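PDB 2GHS: AGR_C_1268p from Agrobacterium tumefaciens str. C58, which probably acts as a metal-dependent gluconolactonase-type hydrolase of the regucalcin (SMP-30) family, binding one divalent cation per subunit. Local coordinates for residues Arg135-Arg140 against Gly150-Lys155. Numbering follows the deposited sequence.
With EDO (1,2-ethanediol), chain D.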
ATOM      1  N   ARG A 135      -4.838  14.633  -1.437  1.00  7.04           N
ATOM      2  CA  ARG A 135      -5.510  13.326  -1.476  1.00  9.16           C
ATOM      3  C   ARG A 135      -4.799  12.372  -0.517  1.00  9.48           C
ATOM      4  O   ARG A 135      -3.687  12.659  -0.037  1.00  9.90           O
ATOM      5  CB  ARG A 135      -5.539  12.763  -2.904  1.00  9.61           C
ATOM      6  CG  ARG A 135      -4.172  12.429  -3.545  1.00  9.44           C
ATOM      7  CD  ARG A 135      -4.453  11.584  -4.737  1.00 11.00           C
ATOM      8  NE  ARG A 135      -3.270  11.182  -5.468  1.00  9.80           N
ATOM      9  CZ  ARG A 135      -2.493  10.132  -5.211  1.00  8.80           C
ATOM     10  NH1 ARG A 135      -2.693   9.332  -4.168  1.00  9.28           N
ATOM     11  NH2 ARG A 135      -1.453   9.887  -6.026  1.00 12.28           N
ATOM     12  N   SER A 136      -5.462  11.272  -0.203  1.00 10.52           N
ATOM     13  CA  SER A 136      -4.807  10.201   0.553  1.00  8.17           C
ATOM     14  C   SER A 136      -3.930   9.359  -0.341  1.00  9.73           C
ATOM     15  O   SER A 136      -4.149   9.260  -1.540  1.00 10.42           O
ATOM     16  CB  SER A 136      -5.795   9.306   1.335  1.00  9.21           C
ATOM     17  OG  SER A 136      -6.725   8.681   0.461  1.00 11.96           O
ATOM     18  N   ASN A 137      -2.960   8.685   0.258  1.00  9.26           N
ATOM     19  CA  ASN A 137      -2.082   7.800  -0.493  1.00  9.83           C
ATOM     20  C   ASN A 137      -1.933   6.480   0.294  1.00 11.98           C
ATOM     21  O   ASN A 137      -2.912   5.887   0.749  1.00 12.36           O
ATOM     22  CB  ASN A 137      -0.744   8.525  -0.834  1.00  8.64           C
ATOM     23  CG  ASN A 137       0.010   7.832  -1.982  1.00 16.07           C
ATOM     24  OD1 ASN A 137      -0.602   7.557  -3.005  1.00 13.62           O
ATOM     25  ND2 ASN A 137       1.340   7.564  -1.816  1.00 11.13           N
ATOM     26  N   ASP A 138      -0.709   6.048   0.472  1.00 13.29           N
ATOM     27  CA  ASP A 138      -0.359   4.768   1.094  1.00 14.12           C
ATOM     28  C   ASP A 138      -0.886   4.680   2.535  1.00 11.16           C
ATOM     29  O   ASP A 138      -0.828   5.643   3.288  1.00 11.04           O
ATOM     30  CB  ASP A 138       1.155   4.729   1.142  1.00 11.56           C
ATOM     31  CG  ASP A 138       1.691   3.422   1.678  1.00 18.63           C
ATOM     32  OD1 ASP A 138       1.221   2.328   1.241  1.00 21.12           O
ATOM     33  OD2 ASP A 138       2.610   3.490   2.529  1.00 19.89           O
ATOM     34  N   GLY A 139      -1.349   3.520   2.941  1.00 11.37           N
ATOM     35  CA  GLY A 139      -1.703   3.346   4.353  1.00 11.92           C
ATOM     36  C   GLY A 139      -1.564   1.893   4.709  1.00 12.12           C
ATOM     37  O   GLY A 139      -1.513   1.029   3.828  1.00 12.60           O
ATOM     38  N   ARG A 140      -1.446   1.593   6.003  1.00  8.73           N
ATOM     39  CA  ARG A 140      -1.384   0.191   6.440  1.00 10.56           C
ATOM     40  C   ARG A 140      -1.831   0.075   7.897  1.00 10.26           C
ATOM     41  O   ARG A 140      -1.596   0.982   8.677  1.00  8.83           O
ATOM     42  CB  ARG A 140       0.020  -0.399   6.251  1.00 12.20           C
ATOM     43  CG  ARG A 140       0.005  -1.954   6.308  1.00 13.49           C
ATOM     44  CD  ARG A 140       1.233  -2.615   5.794  1.00 14.76           C
ATOM     45  NE  ARG A 140       1.529  -2.194   4.431  1.00 12.14           N
ATOM     46  CZ  ARG A 140       0.886  -2.642   3.371  1.00 10.80           C
ATOM     47  NH1 ARG A 140      -0.057  -3.543   3.517  1.00 12.21           N
ATOM     48  NH2 ARG A 140       1.180  -2.169   2.161  1.00 13.33           N
ATOM     49  N   GLY A 150      -1.142   7.951   4.968  1.00  7.62           N
ATOM     50  CA  GLY A 150      -0.494   9.080   4.345  1.00  7.27           C
ATOM     51  C   GLY A 150      -1.400   9.935   3.497  1.00  8.51           C
ATOM     52  O   GLY A 150      -2.361   9.449   2.861  1.00 10.81           O
ATOM     53  N   THR A 151      -1.085  11.225   3.454  1.00  7.89           N
ATOM     54  CA  THR A 151      -1.759  12.142   2.537  1.00  9.55           C
ATOM     55  C   THR A 151      -0.696  12.909   1.737  1.00  9.63           C
ATOM     56  O   THR A 151       0.502  12.902   2.107  1.00  9.25           O
ATOM     57  CB  THR A 151      -2.613  13.153   3.256  1.00  8.93           C
ATOM     58  OG1 THR A 151      -1.762  13.969   4.066  1.00 10.39           O
ATOM     59  CG2 THR A 151      -3.706  12.474   4.070  1.00 12.36           C
HETATM   60  N   MSE A 152      -1.100  13.607   0.687  1.00  9.40           N
HETATM   61  CA  MSE A 152      -0.144  14.299  -0.199  1.00  8.26           C
HETATM   62  C   MSE A 152      -0.863  15.366  -0.981  1.00 10.54           C
HETATM   63  O   MSE A 152      -2.078  15.291  -1.188  1.00  8.97           O
HETATM   64  CB  MSE A 152       0.519  13.292  -1.173  1.00  7.86           C
HETATM   65  CG  MSE A 152      -0.465  12.590  -2.055  1.00  4.99           C
HETATM   66 SE   MSE A 152       0.504  11.312  -3.167  1.00 14.17          SE
HETATM   67  CE  MSE A 152       1.329  12.524  -4.406  1.00 13.23           C
ATOM     68  N   GLY A 153      -0.138  16.386  -1.429  1.00  9.21           N
ATOM     69  CA  GLY A 153      -0.732  17.295  -2.419  1.00  6.60           C
ATOM     70  C   GLY A 153      -1.028  16.484  -3.662  1.00  8.19           C
ATOM     71  O   GLY A 153      -0.282  15.557  -4.003  1.00  8.64           O
ATOM     72  N   ARG A 154      -2.111  16.819  -4.374  1.00  8.92           N
ATOM     73  CA  ARG A 154      -2.471  16.053  -5.562  1.00  8.83           C
ATOM     74  C   ARG A 154      -1.380  16.126  -6.656  1.00 12.19           C
ATOM     75  O   ARG A 154      -1.302  15.212  -7.464  1.00 12.63           O
ATOM     76  CB  ARG A 154      -3.811  16.531  -6.119  1.00  7.55           C
ATOM     77  CG  ARG A 154      -4.982  16.185  -5.220  1.00  9.37           C
ATOM     78  CD  ARG A 154      -6.267  16.815  -5.684  1.00  6.96           C
ATOM     79  NE  ARG A 154      -7.367  16.590  -4.735  1.00 10.41           N
ATOM     80  CZ  ARG A 154      -8.060  15.453  -4.673  1.00 10.33           C
ATOM     81  NH1 ARG A 154      -7.830  14.455  -5.494  1.00 11.55           N
ATOM     82  NH2 ARG A 154      -9.023  15.326  -3.810  1.00  8.47           N
ATOM     83  N   LYS A 155      -0.572  17.186  -6.665  1.00 11.71           N
ATOM     84  CA  LYS A 155       0.529  17.347  -7.622  1.00  9.93           C
ATOM     85  C   LYS A 155       1.875  17.033  -6.964  1.00 10.32           C
ATOM     86  O   LYS A 155       2.921  17.399  -7.486  1.00 12.76           O
ATOM     87  CB  LYS A 155       0.536  18.757  -8.247  1.00 10.74           C
ATOM     88  CG  LYS A 155      -0.767  19.214  -8.874  1.00 13.20           C
ATOM     89  CD  LYS A 155      -0.726  20.698  -9.246  1.00 19.32           C
ATOM     90  CE  LYS A 155      -1.994  21.208  -9.951  1.00 28.59           C
ATOM     91  NZ  LYS A 155      -1.910  22.688 -10.188  1.00 28.12           N
TER
HETATM   92  C1  EDO D 317       1.783   7.983  -5.663  1.00 38.38           C
HETATM   93  O1  EDO D 317       0.385   7.677  -5.645  1.00 27.71           O
HETATM   94  C2  EDO D 317       2.533   6.649  -5.535  1.00 35.85           C
HETATM   95  O2  EDO D 317       2.225   5.994  -4.282  1.00 25.51           O
HETATM   96  O   HOH W   1      -3.048  13.122  -7.661  1.00 17.02           O
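Selenomethionine Met152 and Arg135 run side by side on one face of an antiparallel hairpin, and SE sits 3.6 Å above the guanidinium plane of Arg135, displaced toward the rim near NH2. Both first torsions place CG between the backbone N and the carbonyl carbon (64° for Arg135, 60° for Met152), which sends the two chains the same way; Met152 then bends at its last torsion. The same SE lies 3.7 Å from CG of Asn137, so one selenium touches both the amide and the guanidinium.

Polar contacts fix the rotation of that guanidinium. Arg135 NH1 donates to Asn137 OD1, from a position tilted out of the amide plane, and to Ser136 O, each at 3.0 Å; Arg135 NE reaches Arg154 O through a water lying in the guanidinium plane. Arg135 NH2 gives an almost straight bond (175°) to O1 of an ethanediol, which also bonds Asn137 OD1 and, through O2, Asn137 ND2. Arg135 and Asn137 are predicted to bind the substrate, and the diol, probably from the crystallisation liquor and also held by Glu52 and Asn182 of the predicted metal site, is consistent with a substrate pocket here.

On its other flank, Arg135 packs CB over a face of the Arg154 guanidinium, 3.8 Å from Arg154 NH1, while Arg154 NH2 forms a salt bridge with Asp108 and NE bonds Pro132 O. Beneath, Arg135 and Met152 form a hydrogen-bonded pair (Arg135 N to Met152 O, 2.8 Å), and Asn137 N bonds Gly150 O.

Strand 134-141 is the inner edge strand of its propeller blade, followed outward by 147-153 and 161-167; strand 170-186 touches Asn137 and Met152 through Asn182 and Pro181.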